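Local structure of ricin B-like lectin (Macrolepiota procera, 4IZX) at residues Gly50-Leu55 with Glu84-Arg89. The protein is a beta-trefoil lectin that binds lactose through its galactose, consistent with a general carbohydrate-binding function. Residues are numbered along the deposited sequence; the frame is centred on the assembly and turned at random.
Sequences GKAWTL and EWHIWR
Trp-53 and Trp-85 form a single antiparallel hydrogen-bonded bridge, Trp-53 N to Trp-85 O at 2.9 Å and Trp-85 N to Trp-53 O at 2.8 Å, although the touching parts run 92° apart end to end. The first bond is nearly straight (168° at the hydrogen). Ile-87 lays CD1 over one face of the Trp-53 indole, 4.1 Å from the five-membered-ring centroid, a CH-pi contact; the two side chains cross at about a right angle, with Ile-87 CG1 and CD1 both close to Trp-53 CD1 (each 3.8 Å). At the indole edge, NE1 donates in plane to a water that in turn donates to Ile-87 O, a second tie between the same two residues. On the other flank, the ammonium of Lys-51 forms a salt bridge with Glu-84: NZ meets OE1 on its syn side at 2.8 Å, while the bond to OE2 is weak (3.2 Å). A bend at chi4 (-53°) turns NZ onto the carboxylate, whose OE1 also bonds Thr-49 OG1. Next to this pair, Ala-52 CB packs against Glu-84 CB (3.6 Å), approaches Trp-85 O and meets the edge of the His-86 ring; a water links His-86 NE2 to Lys-51 O. Trp-53, Ile-87 and Arg-89 belong to a pocket occupied by benzamidine, probably from the crystallisation liquor, together with Phe-97. The bridge thus joins strand 53-57, at the edge of a four-stranded antiparallel sheet beside 44-48, to the 86-89/97-100 hairpin of the beta-trefoil, while Trp-85 NE1 hydrogen-bonds Leu-64 O on strand 63-66.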
loop_
_atom_site.group_PDB
_atom_site.type_symbol
_atom_site.label_atom_id
_atom_site.label_comp_id
_atom_site.label_asym_id
_atom_site.label_seq_id
_atom_site.Cartn_x
_atom_site.Cartn_y
_atom_site.Cartn_z
ATOM N N GLY A 50 1.778 -6.384 -17.283
ATOM C CA GLY A 50 0.964 -6.998 -18.299
ATOM C C GLY A 50 -0.229 -7.674 -17.685
ATOM O O GLY A 50 -1.232 -7.894 -18.381
ATOM N N LYS A 51 -0.171 -7.997 -16.386
ATOM C CA LYS A 51 -1.293 -8.653 -15.729
ATOM C C LYS A 51 -1.596 -8.155 -14.298
ATOM O O LYS A 51 -2.616 -8.497 -13.735
ATOM C CB LYS A 51 -1.128 -10.175 -15.694
ATOM C CG LYS A 51 0.079 -10.651 -14.990
ATOM C CD LYS A 51 0.301 -12.139 -15.243
ATOM C CE LYS A 51 1.276 -12.817 -14.304
ATOM N NZ LYS A 51 2.586 -12.139 -14.231
ATOM N N ALA A 52 -0.722 -7.368 -13.714
ATOM C CA ALA A 52 -0.867 -6.912 -12.345
ATOM C C ALA A 52 0.114 -5.768 -12.133
ATOM O O ALA A 52 0.841 -5.400 -13.046
ATOM C CB ALA A 52 -0.599 -8.049 -11.357
ATOM N N TRP A 53 0.131 -5.237 -10.913
ATOM C CA TRP A 53 0.942 -4.080 -10.564
ATOM C C TRP A 53 2.025 -4.461 -9.587
ATOM O O TRP A 53 1.786 -5.205 -8.614
ATOM C CB TRP A 53 0.096 -2.994 -9.916
ATOM C CG TRP A 53 -0.958 -2.433 -10.782
ATOM C CD1 TRP A 53 -2.261 -2.853 -10.884
ATOM C CD2 TRP A 53 -0.837 -1.323 -11.691
ATOM N NE1 TRP A 53 -2.948 -2.075 -11.790
ATOM C CE2 TRP A 53 -2.100 -1.128 -12.288
ATOM C CE3 TRP A 53 0.215 -0.480 -12.050
ATOM C CZ2 TRP A 53 -2.338 -0.110 -13.165
ATOM C CZ3 TRP A 53 -0.027 0.529 -12.953
ATOM C CH2 TRP A 53 -1.284 0.692 -13.486
ATOM N N THR A 54 3.221 -3.918 -9.772
ATOM C CA THR A 54 4.275 -3.975 -8.765
ATOM C C THR A 54 4.551 -2.553 -8.307
ATOM O O THR A 54 4.418 -1.596 -9.086
ATOM C CB THR A 54 5.536 -4.703 -9.261
ATOM O OG1 THR A 54 6.139 -3.895 -10.270
ATOM C CG2 THR A 54 5.189 -6.081 -9.787
ATOM N N LEU A 55 4.968 -2.436 -7.055
ATOM C CA LEU A 55 5.200 -1.131 -6.411
ATOM C C LEU A 55 6.632 -1.090 -5.870
ATOM O O LEU A 55 6.963 -1.834 -4.951
ATOM C CB LEU A 55 4.213 -0.872 -5.274
ATOM C CG LEU A 55 2.882 -0.225 -5.685
ATOM C CD1 LEU A 55 2.110 -1.071 -6.662
ATOM C CD2 LEU A 55 2.013 0.067 -4.513
ATOM N N GLU A 84 3.396 -8.965 -7.234
ATOM C CA GLU A 84 2.211 -8.518 -7.967
ATOM C C GLU A 84 1.008 -8.293 -7.071
ATOM O O GLU A 84 0.662 -9.132 -6.222
ATOM C CB GLU A 84 1.862 -9.488 -9.092
ATOM C CG GLU A 84 2.788 -9.363 -10.302
ATOM C CD GLU A 84 2.399 -10.263 -11.460
ATOM O OE1 GLU A 84 2.634 -9.909 -12.616
ATOM O OE2 GLU A 84 1.897 -11.376 -11.206
ATOM N N TRP A 85 0.329 -7.194 -7.364
ATOM C CA TRP A 85 -0.902 -6.774 -6.707
ATOM C C TRP A 85 -1.992 -6.547 -7.745
ATOM O O TRP A 85 -1.730 -6.108 -8.850
ATOM C CB TRP A 85 -0.687 -5.438 -5.962
ATOM C CG TRP A 85 0.328 -5.507 -4.884
ATOM C CD1 TRP A 85 1.619 -5.104 -4.945
ATOM C CD2 TRP A 85 0.121 -5.974 -3.541
ATOM N NE1 TRP A 85 2.231 -5.276 -3.710
ATOM C CE2 TRP A 85 1.327 -5.804 -2.838
ATOM C CE3 TRP A 85 -0.967 -6.537 -2.860
ATOM C CZ2 TRP A 85 1.457 -6.143 -1.485
ATOM C CZ3 TRP A 85 -0.828 -6.873 -1.538
ATOM C CH2 TRP A 85 0.378 -6.674 -0.867
ATOM N N HIS A 86 -3.244 -6.778 -7.346
ATOM C CA HIS A 86 -4.390 -6.296 -8.097
ATOM C C HIS A 86 -4.868 -5.001 -7.430
ATOM O O HIS A 86 -4.959 -4.919 -6.218
ATOM C CB HIS A 86 -5.538 -7.299 -8.109
ATOM C CG HIS A 86 -5.307 -8.475 -9.020
ATOM N ND1 HIS A 86 -6.197 -9.530 -9.118
ATOM C CD2 HIS A 86 -4.318 -8.721 -9.915
ATOM C CE1 HIS A 86 -5.761 -10.363 -10.042
ATOM N NE2 HIS A 86 -4.630 -9.899 -10.538
ATOM N N ILE A 87 -5.161 -3.989 -8.241
ATOM C CA ILE A 87 -5.576 -2.696 -7.743
ATOM C C ILE A 87 -6.892 -2.337 -8.405
ATOM O O ILE A 87 -6.986 -2.353 -9.620
ATOM C CB ILE A 87 -4.508 -1.620 -8.000
ATOM C CG1 ILE A 87 -3.184 -2.023 -7.340
ATOM C CG2 ILE A 87 -5.009 -0.276 -7.509
ATOM C CD1 ILE A 87 -2.077 -1.027 -7.504
ATOM N N TRP A 88 -7.907 -2.049 -7.596
ATOM C CA TRP A 88 -9.231 -1.763 -8.109
ATOM C C TRP A 88 -9.784 -0.543 -7.441
ATOM O O TRP A 88 -9.509 -0.284 -6.272
ATOM C CB TRP A 88 -10.221 -2.912 -7.868
ATOM C CG TRP A 88 -9.747 -4.217 -8.429
ATOM C CD1 TRP A 88 -9.497 -5.366 -7.725
ATOM C CD2 TRP A 88 -9.448 -4.508 -9.800
ATOM N NE1 TRP A 88 -9.023 -6.331 -8.569
ATOM C CE2 TRP A 88 -8.995 -5.842 -9.849
ATOM C CE3 TRP A 88 -9.523 -3.771 -10.994
ATOM C CZ2 TRP A 88 -8.562 -6.433 -11.060
ATOM C CZ3 TRP A 88 -9.099 -4.363 -12.173
ATOM C CH2 TRP A 88 -8.636 -5.684 -12.193
ATOM N N ARG A 89 -10.632 0.190 -8.149
ATOM C CA ARG A 89 -11.395 1.254 -7.484
ATOM C C ARG A 89 -12.291 0.657 -6.404
ATOM O O ARG A 89 -12.874 -0.419 -6.574
ATOM C CB ARG A 89 -12.267 1.987 -8.481
ATOM C CG ARG A 89 -11.486 2.726 -9.521
ATOM C CD ARG A 89 -10.943 4.024 -9.050
ATOM N NE ARG A 89 -10.254 4.722 -10.125
ATOM C CZ ARG A 89 -9.756 5.948 -10.035
ATOM N NH1 ARG A 89 -9.903 6.688 -8.940
ATOM N NH2 ARG A 89 -9.021 6.421 -11.046
HETATM O O HOH W 1 -2.789 -11.145 -12.340
HETATM O O HOH W 2 -5.652 -2.668 -12.040
#